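Local coordinates for oxidized polyvinyl alcohol hydrolase (Pseudomonas sp. VM15C, PDB 3WWC), which hydrolyses beta-diketones such as nonane-4,6-dione and takes part in the second step of polyvinyl alcohol degradation by cleaving the oxidized polymer, at residues C272-Y275 with R276-T279; A224-P227 with T228-H231; S151-V154 with A155-Q158; T181-N184 with R185-F189; T310-F313 with N314-A317. The protein carries 1 engineered substitution. One frame throughout, in Å; residues are numbered along the deposited sequence.

Contact 1: C272-Y275 with R276-T279. With BUA (butanoic acid), chain C; BUA (butanoic acid), chain D.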
loop_
_atom_site.group_PDB
_atom_site.type_symbol
_atom_site.label_atom_id
_atom_site.label_comp_id
_atom_site.label_asym_id
_atom_site.label_seq_id
_atom_site.Cartn_x
_atom_site.Cartn_y
_atom_site.Cartn_z
ATOM N N CYS A 272 17.195 -4.919 7.835
ATOM C CA CYS A 272 16.962 -5.401 6.462
ATOM C C CYS A 272 16.182 -4.419 5.605
ATOM O O CYS A 272 15.973 -4.670 4.411
ATOM C CB CYS A 272 16.204 -6.740 6.458
ATOM S SG CYS A 272 14.631 -6.740 7.349
ATOM N N ALA A 273 15.717 -3.326 6.214
ATOM C CA ALA A 273 14.993 -2.342 5.422
ATOM C C ALA A 273 15.099 -0.959 6.037
ATOM O O ALA A 273 15.024 -0.818 7.259
ATOM C CB ALA A 273 13.545 -2.729 5.291
ATOM N N ASP A 274 15.282 0.031 5.174
ATOM C CA ASP A 274 15.362 1.426 5.588
ATOM C C ASP A 274 14.334 2.108 4.686
ATOM O O ASP A 274 14.464 2.094 3.470
ATOM C CB ASP A 274 16.766 1.962 5.301
ATOM C CG ASP A 274 16.918 3.431 5.665
ATOM O OD1 ASP A 274 15.880 4.128 5.823
ATOM O OD2 ASP A 274 18.081 3.903 5.810
ATOM N N TYR A 275 13.326 2.737 5.297
ATOM C CA TYR A 275 12.265 3.299 4.443
ATOM C C TYR A 275 12.480 4.724 3.964
ATOM O O TYR A 275 11.671 5.288 3.227
ATOM C CB TYR A 275 10.899 3.085 5.142
ATOM C CG TYR A 275 10.671 1.605 5.371
ATOM C CD1 TYR A 275 11.136 0.988 6.540
ATOM C CD2 TYR A 275 10.045 0.824 4.402
ATOM C CE1 TYR A 275 10.983 -0.381 6.740
ATOM C CE2 TYR A 275 9.907 -0.547 4.587
ATOM C CZ TYR A 275 10.373 -1.122 5.744
ATOM O OH TYR A 275 10.245 -2.470 5.938
ATOM N N ARG A 276 13.618 5.302 4.303
ATOM C CA ARG A 276 13.926 6.624 3.758
ATOM C C ARG A 276 14.140 6.486 2.217
ATOM O O ARG A 276 13.507 7.191 1.431
ATOM C CB ARG A 276 15.195 7.169 4.481
ATOM C CG ARG A 276 15.659 8.534 3.893
ATOM C CD ARG A 276 17.138 8.839 4.300
ATOM N NE ARG A 276 17.291 8.757 5.741
ATOM C CZ ARG A 276 17.155 9.785 6.569
ATOM N NH1 ARG A 276 16.900 11.003 6.099
ATOM N NH2 ARG A 276 17.186 9.585 7.867
ATOM N N PRO A 277 15.042 5.584 1.758
ATOM C CA PRO A 277 15.177 5.511 0.300
ATOM C C PRO A 277 13.930 5.041 -0.457
ATOM O O PRO A 277 13.716 5.456 -1.594
ATOM C CB PRO A 277 16.360 4.556 0.091
ATOM C CG PRO A 277 16.409 3.734 1.319
ATOM C CD PRO A 277 16.050 4.741 2.428
ATOM N N SER A 278 13.141 4.161 0.155
ATOM C CA SER A 278 11.971 3.653 -0.542
ATOM C C SER A 278 10.838 4.653 -0.610
ATOM O O SER A 278 10.156 4.702 -1.641
ATOM C CB SER A 278 11.517 2.340 0.058
ATOM O OG SER A 278 11.186 2.510 1.407
ATOM N N THR A 279 10.614 5.451 0.444
ATOM C CA THR A 279 9.593 6.479 0.336
ATOM C C THR A 279 10.100 7.564 -0.641
ATOM O O THR A 279 9.353 8.125 -1.421
ATOM C CB THR A 279 9.224 7.066 1.708
ATOM O OG1 THR A 279 10.410 7.624 2.342
ATOM C CG2 THR A 279 8.558 5.996 2.583
HETATM C C1 BUA C . 10.801 -6.223 4.250
HETATM C C2 BUA C . 10.052 -5.260 5.173
HETATM C C3 BUA C . 8.601 -5.724 5.306
HETATM C C4 BUA C . 7.836 -4.849 6.302
HETATM O O1 BUA C . 6.913 -5.403 6.942
HETATM O O2 BUA C . 8.148 -3.636 6.343
HETATM C C1 BUA D . 11.262 -5.844 3.620
HETATM C C2 BUA D . 12.066 -6.937 2.913
HETATM C C3 BUA D . 13.183 -7.425 3.839
HETATM C C4 BUA D . 13.940 -8.565 3.156
HETATM O O1 BUA D . 13.801 -8.688 1.920
HETATM O O2 BUA D . 14.642 -9.295 3.889
HETATM O O HOH W 1 18.836 6.376 5.880
#

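Contact 2: A224-P227 with T228-H231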
loop_
_atom_site.group_PDB
_atom_site.type_symbol
_atom_site.label_atom_id
_atom_site.label_comp_id
_atom_site.label_asym_id
_atom_site.label_seq_id
_atom_site.Cartn_x
_atom_site.Cartn_y
_atom_site.Cartn_z
ATOM N N ALA A 224 20.856 7.214 -2.080
ATOM C CA ALA A 224 21.629 8.298 -1.450
ATOM C C ALA A 224 22.510 8.983 -2.487
ATOM O O ALA A 224 22.744 10.180 -2.403
ATOM C CB ALA A 224 22.483 7.753 -0.335
ATOM N N ALA A 225 23.000 8.247 -3.479
ATOM C CA ALA A 225 23.846 8.848 -4.513
ATOM C C ALA A 225 23.067 9.601 -5.591
ATOM O O ALA A 225 23.608 10.454 -6.287
ATOM C CB ALA A 225 24.680 7.782 -5.152
ATOM N N ALA A 226 21.775 9.321 -5.738
ATOM C CA ALA A 226 20.951 9.991 -6.742
ATOM C C ALA A 226 19.551 10.109 -6.144
ATOM O O ALA A 226 18.590 9.478 -6.595
ATOM C CB ALA A 226 20.905 9.151 -7.992
ATOM N N PRO A 227 19.402 10.971 -5.152
ATOM C CA PRO A 227 18.105 11.104 -4.495
ATOM C C PRO A 227 16.945 11.666 -5.239
ATOM O O PRO A 227 15.783 11.472 -4.787
ATOM C CB PRO A 227 18.413 11.906 -3.234
ATOM C CG PRO A 227 19.636 12.688 -3.600
ATOM C CD PRO A 227 20.430 11.840 -4.542
ATOM N N THR A 228 17.195 12.321 -6.367
ATOM C CA THR A 228 16.103 12.922 -7.094
ATOM C C THR A 228 15.807 12.137 -8.342
ATOM O O THR A 228 14.947 12.529 -9.109
ATOM C CB THR A 228 16.400 14.386 -7.542
ATOM O OG1 THR A 228 17.468 14.385 -8.500
ATOM C CG2 THR A 228 16.741 15.264 -6.340
ATOM N N LYS A 229 16.478 11.018 -8.554
ATOM C CA LYS A 229 16.141 10.370 -9.796
ATOM C C LYS A 229 15.081 9.283 -9.644
ATOM O O LYS A 229 14.791 8.836 -8.537
ATOM C CB LYS A 229 17.385 9.796 -10.401
ATOM C CG LYS A 229 17.870 8.694 -9.676
ATOM C CD LYS A 229 17.784 7.549 -10.647
ATOM C CE LYS A 229 19.132 6.951 -10.940
ATOM N NZ LYS A 229 18.815 5.761 -11.803
ATOM N N ILE A 230 14.519 8.882 -10.766
ATOM C CA ILE A 230 13.564 7.793 -10.756
ATOM C C ILE A 230 14.360 6.494 -10.742
ATOM O O ILE A 230 15.166 6.210 -11.627
ATOM C CB ILE A 230 12.632 7.876 -11.956
ATOM C CG1 ILE A 230 11.689 9.080 -11.765
ATOM C CG2 ILE A 230 11.747 6.612 -12.044
ATOM C CD1 ILE A 230 10.943 9.465 -13.066
ATOM N N HIS A 231 14.146 5.700 -9.704
ATOM C CA HIS A 231 14.811 4.407 -9.531
ATOM C C HIS A 231 13.847 3.270 -9.813
ATOM O O HIS A 231 12.671 3.292 -9.412
ATOM C CB HIS A 231 15.270 4.204 -8.088
ATOM C CG HIS A 231 16.367 5.125 -7.677
ATOM N ND1 HIS A 231 17.703 4.779 -7.796
ATOM C CD2 HIS A 231 16.332 6.400 -7.222
ATOM C CE1 HIS A 231 18.439 5.816 -7.433
ATOM N NE2 HIS A 231 17.640 6.803 -7.080
#

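Contact 3: S151-V154 with A155-Q158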
loop_
_atom_site.group_PDB
_atom_site.type_symbol
_atom_site.label_atom_id
_atom_site.label_comp_id
_atom_site.label_asym_id
_atom_site.label_seq_id
_atom_site.Cartn_x
_atom_site.Cartn_y
_atom_site.Cartn_z
ATOM N N SER A 151 -4.377 -8.784 -8.230
ATOM C CA SER A 151 -5.619 -9.157 -8.939
ATOM C C SER A 151 -6.757 -9.532 -7.995
ATOM O O SER A 151 -7.924 -9.229 -8.267
ATOM C CB SER A 151 -5.350 -10.291 -9.937
ATOM O OG SER A 151 -4.802 -11.434 -9.301
ATOM N N PHE A 152 -6.444 -10.133 -6.855
ATOM C CA PHE A 152 -7.485 -10.489 -5.911
ATOM C C PHE A 152 -8.152 -9.234 -5.417
ATOM O O PHE A 152 -9.359 -9.190 -5.306
ATOM C CB PHE A 152 -6.826 -11.220 -4.717
ATOM C CG PHE A 152 -7.639 -11.222 -3.454
ATOM C CD1 PHE A 152 -9.004 -11.537 -3.440
ATOM C CD2 PHE A 152 -7.012 -10.919 -2.242
ATOM C CE1 PHE A 152 -9.719 -11.544 -2.233
ATOM C CE2 PHE A 152 -7.742 -10.935 -1.035
ATOM C CZ PHE A 152 -9.101 -11.251 -1.035
ATOM N N PHE A 153 -7.395 -8.186 -5.133
ATOM C CA PHE A 153 -8.039 -6.984 -4.553
ATOM C C PHE A 153 -9.032 -6.366 -5.523
ATOM O O PHE A 153 -10.042 -5.855 -5.091
ATOM C CB PHE A 153 -6.986 -5.909 -4.189
ATOM C CG PHE A 153 -5.923 -6.366 -3.232
ATOM C CD1 PHE A 153 -6.106 -7.417 -2.330
ATOM C CD2 PHE A 153 -4.698 -5.720 -3.276
ATOM C CE1 PHE A 153 -5.053 -7.821 -1.485
ATOM C CE2 PHE A 153 -3.642 -6.092 -2.448
ATOM C CZ PHE A 153 -3.815 -7.151 -1.545
ATOM N N VAL A 154 -8.727 -6.410 -6.814
ATOM C CA VAL A 154 -9.645 -5.847 -7.813
ATOM C C VAL A 154 -10.912 -6.699 -7.818
ATOM O O VAL A 154 -12.007 -6.175 -7.766
ATOM C CB VAL A 154 -8.967 -5.849 -9.201
ATOM C CG1 VAL A 154 -9.986 -5.439 -10.308
ATOM C CG2 VAL A 154 -7.826 -4.842 -9.174
ATOM N N ALA A 155 -10.741 -8.008 -7.854
ATOM C CA ALA A 155 -11.902 -8.902 -7.849
ATOM C C ALA A 155 -12.731 -8.768 -6.587
ATOM O O ALA A 155 -13.981 -8.813 -6.620
ATOM C CB ALA A 155 -11.457 -10.338 -8.005
ATOM N N MET A 156 -12.061 -8.561 -5.459
ATOM C CA MET A 156 -12.697 -8.381 -4.165
ATOM C C MET A 156 -13.585 -7.131 -4.164
ATOM O O MET A 156 -14.766 -7.180 -3.804
ATOM C CB MET A 156 -11.578 -8.280 -3.133
ATOM C CG MET A 156 -12.036 -7.903 -1.751
ATOM S SD MET A 156 -10.652 -7.622 -0.621
ATOM C CE MET A 156 -10.023 -5.987 -1.176
ATOM N N VAL A 157 -13.032 -6.017 -4.618
ATOM C CA VAL A 157 -13.791 -4.767 -4.625
ATOM C C VAL A 157 -14.931 -4.878 -5.669
ATOM O O VAL A 157 -16.051 -4.446 -5.386
ATOM C CB VAL A 157 -12.857 -3.587 -4.962
ATOM C CG1 VAL A 157 -13.686 -2.312 -5.187
ATOM C CG2 VAL A 157 -11.921 -3.337 -3.767
ATOM N N GLN A 158 -14.668 -5.484 -6.834
ATOM C CA GLN A 158 -15.749 -5.614 -7.847
ATOM C C GLN A 158 -16.894 -6.470 -7.303
ATOM O O GLN A 158 -18.066 -6.187 -7.560
ATOM C CB GLN A 158 -15.184 -6.205 -9.136
ATOM C CG GLN A 158 -14.372 -5.182 -9.899
ATOM C CD GLN A 158 -13.680 -5.759 -11.100
ATOM O OE1 GLN A 158 -13.373 -5.025 -12.052
ATOM N NE2 GLN A 158 -13.385 -7.030 -11.060
#

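Contact 4: T181-N184 with R185-F189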
loop_
_atom_site.group_PDB
_atom_site.type_symbol
_atom_site.label_atom_id
_atom_site.label_comp_id
_atom_site.label_asym_id
_atom_site.label_seq_id
_atom_site.Cartn_x
_atom_site.Cartn_y
_atom_site.Cartn_z
ATOM N N THR A 181 4.223 -1.718 0.867
ATOM C CA THR A 181 4.896 -2.203 -0.331
ATOM C C THR A 181 3.832 -2.724 -1.286
ATOM O O THR A 181 3.889 -2.473 -2.492
ATOM C CB THR A 181 5.866 -3.325 0.046
ATOM O OG1 THR A 181 6.671 -2.873 1.163
ATOM C CG2 THR A 181 6.732 -3.705 -1.156
ATOM N N MET A 182 2.881 -3.454 -0.742
ATOM C CA MET A 182 1.809 -3.973 -1.586
ATOM C C MET A 182 0.990 -2.853 -2.208
ATOM O O MET A 182 0.542 -2.988 -3.373
ATOM C CB MET A 182 0.930 -4.917 -0.745
ATOM C CG MET A 182 -0.190 -5.630 -1.540
ATOM S SD MET A 182 0.516 -6.819 -2.721
ATOM C CE MET A 182 -0.142 -6.183 -4.271
ATOM N N THR A 183 0.807 -1.743 -1.472
ATOM C CA THR A 183 0.069 -0.582 -2.017
ATOM C C THR A 183 0.857 -0.067 -3.232
ATOM O O THR A 183 0.287 0.218 -4.285
ATOM C CB THR A 183 -0.040 0.518 -0.977
ATOM O OG1 THR A 183 -0.805 0.007 0.125
ATOM C CG2 THR A 183 -0.769 1.732 -1.557
ATOM N N ASN A 184 2.169 0.120 -3.089
ATOM C CA ASN A 184 2.967 0.577 -4.216
ATOM C C ASN A 184 2.807 -0.373 -5.418
ATOM O O ASN A 184 2.619 0.091 -6.555
ATOM C CB ASN A 184 4.482 0.610 -3.853
ATOM C CG ASN A 184 4.863 1.830 -3.045
ATOM O OD1 ASN A 184 4.250 2.899 -3.180
ATOM N ND2 ASN A 184 5.915 1.695 -2.202
ATOM N N ARG A 185 2.908 -1.686 -5.178
ATOM C CA ARG A 185 2.798 -2.616 -6.309
ATOM C C ARG A 185 1.440 -2.526 -7.004
ATOM O O ARG A 185 1.342 -2.476 -8.243
ATOM C CB ARG A 185 3.006 -4.057 -5.864
ATOM C CG ARG A 185 2.979 -5.031 -7.075
ATOM C CD ARG A 185 3.459 -6.454 -6.649
ATOM N NE ARG A 185 3.606 -7.303 -7.835
ATOM C CZ ARG A 185 4.748 -7.478 -8.490
ATOM N NH1 ARG A 185 5.874 -6.847 -8.098
ATOM N NH2 ARG A 185 4.764 -8.355 -9.511
ATOM N N ALA A 186 0.390 -2.433 -6.201
ATOM C CA ALA A 186 -0.964 -2.368 -6.763
ATOM C C ALA A 186 -1.164 -1.097 -7.559
ATOM O O ALA A 186 -1.862 -1.109 -8.612
ATOM C CB ALA A 186 -1.985 -2.435 -5.620
ATOM N N LEU A 187 -0.626 0.022 -7.090
ATOM C CA LEU A 187 -0.779 1.286 -7.829
ATOM C C LEU A 187 -0.019 1.238 -9.149
ATOM O O LEU A 187 -0.462 1.827 -10.134
ATOM C CB LEU A 187 -0.266 2.462 -6.983
ATOM C CG LEU A 187 -1.095 2.730 -5.741
ATOM C CD1 LEU A 187 -0.310 3.711 -4.874
ATOM C CD2 LEU A 187 -2.493 3.284 -6.130
ATOM N N LEU A 188 1.092 0.503 -9.188
ATOM C CA LEU A 188 1.894 0.473 -10.411
ATOM C C LEU A 188 1.306 -0.448 -11.441
ATOM O O LEU A 188 1.456 -0.202 -12.648
ATOM C CB LEU A 188 3.343 0.020 -10.085
ATOM C CG LEU A 188 4.104 1.060 -9.259
ATOM C CD1 LEU A 188 5.364 0.413 -8.666
ATOM C CD2 LEU A 188 4.446 2.287 -10.163
ATOM N N PHE A 189 0.620 -1.497 -10.988
ATOM C CA PHE A 189 0.028 -2.468 -11.918
ATOM C C PHE A 189 -1.440 -2.256 -12.187
ATOM O O PHE A 189 -1.944 -2.763 -13.212
ATOM C CB PHE A 189 0.177 -3.922 -11.420
ATOM C CG PHE A 189 1.546 -4.540 -11.690
ATOM C CD1 PHE A 189 1.815 -5.199 -12.877
ATOM C CD2 PHE A 189 2.504 -4.530 -10.698
ATOM C CE1 PHE A 189 3.035 -5.853 -13.058
ATOM C CE2 PHE A 189 3.744 -5.192 -10.872
ATOM C CZ PHE A 189 3.995 -5.860 -12.068
#

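Contact 5: T310-F313 with N314-A317. With CIT (citric acid), chain B.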
loop_
_atom_site.group_PDB
_atom_site.type_symbol
_atom_site.label_atom_id
_atom_site.label_comp_id
_atom_site.label_asym_id
_atom_site.label_seq_id
_atom_site.Cartn_x
_atom_site.Cartn_y
_atom_site.Cartn_z
ATOM N N THR A 310 -3.558 9.403 15.690
ATOM C CA THR A 310 -3.829 8.359 14.707
ATOM C C THR A 310 -5.124 8.492 13.955
ATOM O O THR A 310 -5.122 8.457 12.729
ATOM C CB THR A 310 -3.793 6.991 15.368
ATOM O OG1 THR A 310 -2.498 6.797 15.939
ATOM C CG2 THR A 310 -4.053 5.863 14.313
ATOM N N GLN A 311 -6.244 8.623 14.651
ATOM C CA GLN A 311 -7.508 8.732 13.927
ATOM C C GLN A 311 -7.634 10.060 13.208
ATOM O O GLN A 311 -8.231 10.108 12.120
ATOM C CB GLN A 311 -8.705 8.497 14.877
ATOM C CG GLN A 311 -8.812 7.068 15.376
ATOM C CD GLN A 311 -8.976 6.094 14.191
ATOM O OE1 GLN A 311 -9.717 6.351 13.247
ATOM N NE2 GLN A 311 -8.222 5.019 14.224
ATOM N N GLU A 312 -7.131 11.136 13.783
ATOM C CA GLU A 312 -7.144 12.411 13.045
ATOM C C GLU A 312 -6.357 12.221 11.736
ATOM O O GLU A 312 -6.759 12.715 10.691
ATOM C CB GLU A 312 -6.459 13.548 13.811
ATOM C CG GLU A 312 -7.231 14.033 15.025
ATOM C CD GLU A 312 -6.428 15.136 15.707
ATOM O OE1 GLU A 312 -5.893 16.032 15.015
ATOM O OE2 GLU A 312 -6.327 15.063 16.951
ATOM N N PHE A 313 -5.233 11.506 11.791
ATOM C CA PHE A 313 -4.450 11.281 10.584
ATOM C C PHE A 313 -5.214 10.446 9.565
ATOM O O PHE A 313 -5.268 10.785 8.388
ATOM C CB PHE A 313 -3.109 10.579 10.895
ATOM C CG PHE A 313 -2.357 10.249 9.657
ATOM C CD1 PHE A 313 -1.630 11.241 9.012
ATOM C CD2 PHE A 313 -2.465 8.968 9.100
ATOM C CE1 PHE A 313 -0.988 10.976 7.785
ATOM C CE2 PHE A 313 -1.823 8.701 7.860
ATOM C CZ PHE A 313 -1.105 9.706 7.235
ATOM N N ASN A 314 -5.848 9.360 10.004
ATOM C CA ASN A 314 -6.589 8.504 9.097
ATOM C C ASN A 314 -7.688 9.294 8.411
ATOM O O ASN A 314 -7.899 9.161 7.198
ATOM C CB ASN A 314 -7.232 7.298 9.797
ATOM C CG ASN A 314 -6.233 6.273 10.307
ATOM O OD1 ASN A 314 -5.030 6.397 10.095
ATOM N ND2 ASN A 314 -6.754 5.227 10.980
ATOM N N ARG A 315 -8.398 10.133 9.175
ATOM C CA ARG A 315 -9.511 10.899 8.573
ATOM C C ARG A 315 -8.950 11.909 7.592
ATOM O O ARG A 315 -9.465 12.065 6.468
ATOM C CB ARG A 315 -10.267 11.689 9.654
ATOM C CG ARG A 315 -11.093 10.828 10.572
ATOM C CD ARG A 315 -11.968 11.722 11.534
ATOM N NE ARG A 315 -11.208 12.436 12.549
ATOM C CZ ARG A 315 -10.947 11.969 13.775
ATOM N NH1 ARG A 315 -11.352 10.749 14.152
ATOM N NH2 ARG A 315 -10.364 12.784 14.625
ATOM N N TRP A 316 -7.888 12.613 7.986
ATOM C CA TRP A 316 -7.270 13.625 7.107
ATOM C C TRP A 316 -6.728 12.977 5.832
ATOM O O TRP A 316 -6.946 13.483 4.703
ATOM C CB TRP A 316 -6.123 14.350 7.838
ATOM C CG TRP A 316 -5.384 15.298 6.946
ATOM C CD1 TRP A 316 -5.797 16.556 6.552
ATOM C CD2 TRP A 316 -4.182 15.030 6.223
ATOM N NE1 TRP A 316 -4.915 17.080 5.631
ATOM C CE2 TRP A 316 -3.921 16.163 5.401
ATOM C CE3 TRP A 316 -3.295 13.953 6.176
ATOM C CZ2 TRP A 316 -2.823 16.228 4.554
ATOM C CZ3 TRP A 316 -2.201 14.026 5.332
ATOM C CH2 TRP A 316 -1.979 15.162 4.531
ATOM N N ALA A 317 -6.036 11.849 5.991
ATOM C CA ALA A 317 -5.449 11.218 4.791
ATOM C C ALA A 317 -6.513 10.706 3.843
ATOM O O ALA A 317 -6.439 10.984 2.639
ATOM C CB ALA A 317 -4.492 10.043 5.232
HETATM C C1 CIT B . -9.928 10.750 17.501
HETATM O O1 CIT B . -10.837 10.113 16.936
HETATM O O2 CIT B . -9.601 11.939 17.251
HETATM C C2 CIT B . -9.129 10.030 18.588
HETATM C C3 CIT B . -7.730 10.626 18.804
HETATM O O7 CIT B . -7.846 12.041 18.943
HETATM C C4 CIT B . -7.157 9.988 20.073
HETATM C C5 CIT B . -5.739 10.436 20.467
HETATM O O3 CIT B . -5.095 11.172 19.692
HETATM O O4 CIT B . -5.301 9.961 21.536
HETATM C C6 CIT B . -6.817 10.303 17.615
HETATM O O5 CIT B . -6.497 9.102 17.469
HETATM O O6 CIT B . -6.439 11.278 16.924
HETATM O O HOH W 2 -9.632 4.630 11.221
HETATM O O HOH W 3 -11.588 8.182 13.165
#

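Contact 1: C272-Y275 with R276-T279
Asp274 and Arg276 meet where a strand gives way to a helix: the backbone N of Arg276 donates to Asp274 OD1 over 3.0 Å, nearly straight but coming from above the carboxylate plane. A chi1 of 178° carries the Asp274 carboxylate toward the helix start, and Pro277 CD sits 3.5 Å from the same Asp274 OD1. Asp274 OD2 takes a 2.6 Å bond from a water that in turn accepts from Arg276 NE; the two side chains run side by side, and this water joins them. Their charged ends are also held from outside, Asp274 by Arg220 and Arg276 by Glu256. The carbonyl O of Tyr275 is gripped twice by Thr279, one turn further on, from OG1 at 2.8 Å in the carbonyl plane and from N at 3.0 Å. Ser278 OG lies 3.6 Å from CD2 of the Tyr275 ring and bonds to Gly202 O. Tyr275 reaches back from the helix start, its OH modelled 2.4 Å from O2 of one butanoic acid, a doubtfully short distance; Ser71 and His303 bind that ligand too. A second butanoic acid, bordered by Cys272, overlaps the first at C1, so the two are probably alternative occupants. Cys272, in a disulfide with Cys262, forms a classic beta bulge with Ala273 opposite Trp260. The arrangement is an aspartate N-cap at a strand-to-helix junction, in the wall of the butanoic acid pocket.

Contact 2: A224-P227 with T228-H231
A type I beta turn running from Ala226 to Lys229 carries the chain away from the end of helix 216-225, and the carbonyl O of Ala226 is its focus. Two donors converge on this oxygen from opposite faces of its carbonyl plane. Lys229 N closes the turn with a long 3.3 Å bond to Ala226 O, whereas His231 NE2 reaches the same oxygen at 2.9 Å, with the oxygen close to the plane of the imidazole and the N-H...O angle at 166°. This bond implies that NE2 carries a hydrogen, and it fixes the rotation of the ring. The aliphatic part of Lys229 packs into the same corner: CG lies 3.5 Å from Ala226 CB, and CD sits over the centre of the His231 ring, 3.6 Å above its plane. Bends at chi2 and chi3 (117° and 119°) fold the lysine chain over the imidazole before its NZ reaches a salt bridge with Asp209. Farther out, Asn284 of helix 275-288 donates to the carbonyls of Pro227 and Lys229, tying the loop to that helix, and Ile230 packs on Phe285 and Ala288. The result is a beta turn at a helix exit, closed by its own backbone and braced by a histidine side chain.

Contact 3: S151-V154 with A155-Q158
The ring of Phe152 is met obliquely by Met156, one turn further along the helix. Met156 SD lies 4.6 Å from the Phe152 ring centroid, 34° off the normal, and comes nearest to Phe152 CZ at 4.0 Å; this is a Met-aromatic contact. Beside it, Phe152 CE1 touches Met156 CB at 3.9 Å. The methionine stays extended until chi3 (75°) turns its methyl group toward Phe153. There Met156 CE comes within 4.3 Å of Phe153 CB, again obliquely to the ring, so one methionine bridges two successive phenylalanines. Along another line of the helix, Val154 CG1 lies alongside the extended Gln158 chain, 3.8 Å from Gln158 CD. Beneath the side chains, the backbone N atoms of Ala155, Met156, Val157 and Gln158 donate in sequence to the carbonyls four residues earlier; the bond from Met156 N to Phe152 O is 2.8 Å. The apolar group faces the large sheet, with Phe152 and Met156 against Phe50 and Pro100, and Phe153 against Met68. Ser151 OG, meanwhile, bonds to His43 and Lys44. This is i to i+3 and i to i+4 packing along an alpha helix, with one Met-aromatic pair, Phe152 and Met156, and it seats helix 148-160 on the central sheet of an alpha/beta-hydrolase fold.

Contact 4: T181-N184 with R185-F189
Successive turns of the buried helix 178-189 pack on one another here, within the beta-alpha-beta unit that it forms with strands 170-176 and 196-200, just after Ala177. That engineered residue occupies what is, by similarity, a charge-relay position, probably that of the nucleophile. The backbone N atoms of Arg185, Ala186, Leu187 and Leu188 donate in order to the carbonyls of Thr181, Met182, Thr183 and Asn184; the last bond, Leu188 N to Asn184 O, is the longest at 3.1 Å and the most bent at 142°. Among the side chains, Thr183 CG2 and Leu187 CD1 lie alongside each other 3.9 Å apart. A Thr183 chi1 of -63° carries this methyl to the leucine's side, while OG1 bonds back to Gly179 O. The bent chain of Met182 brings its CE to 4.1 Å from Arg185 CB and 4.4 Å from Ala186 CB. Arg185 itself stretches out from CG to NE, and Phe189 CE2 lies 3.4 Å above the centre of its guanidinium. That group is bonded further to the carbonyls of Glu146 and Trp142. Around the helix, Thr183, Ala186 and Leu187 rest on Leu173 of strand 170-176, Met182 faces helix 148-160, and Asn184 and Leu188 meet Phe286 of helix 275-288, so the helix lies between two others with the sheet beneath it.

Contact 5: T310-F313 with N314-A317
Asn314, Phe313 and Arg315 carry this contact in the first turns of helix 310-322. The amide of Asn314 stands almost at right angles to that of Gln311 (85° between planes), and a water joins them, accepting from Asn314 ND2 at 2.9 Å and donating to Gln311 OE1. Asn314 OD1 accepts from Trp305, and Gln311 NE2 donates to Gly85 O. A chi1 of 175° sends the Phe313 ring forward along the helix, so that Ala317 CB lies over one face of it in a CH-pi contact, 4.2 Å from the centroid. Phe313 CE1 meets the edge of the indole, 4.1 Å from Trp316 CE3. Arg315 bends back at chi3 and lays its guanidinium over Gln311 O and the backbone of Glu312. Arg315 NH1 and NH2 each donate over 2.9 Å to one citrate carboxylate, at O1 and O2. A second carboxylate of this citrate, probably from the crystallisation liquor, accepts from the backbone N atoms of Gln311 and Glu312. The chemistry is that of an anion site: N-H groups of the first helical turn and an arginine from the next hold the citrate, probably helped by the positive end of the helix dipole.

Overall arrangement
From the N terminus the contacts follow one another in series; each is local, joining consecutive segments, and none nests within or crosses another. Contact 3, on helix 148-160, comes first, and contact 4, on helix 178-189, touches it directly: Phe153 CE2 packs 3.6 Å from Met182 CG. Contact 2 then turns the chain out of helix 216-225, and contact 1 leads strand 269-274 into helix 275-288; their nearest atoms are about 6 Å apart. Helix 275-288 links contacts 4, 2 and 1, meeting helix 178-189 through Phe286 and the turn of contact 2 through Asn284. Contact 5, on helix 310-322, touches none of the others, and Met250 and Val252 tie it to strand 247-253.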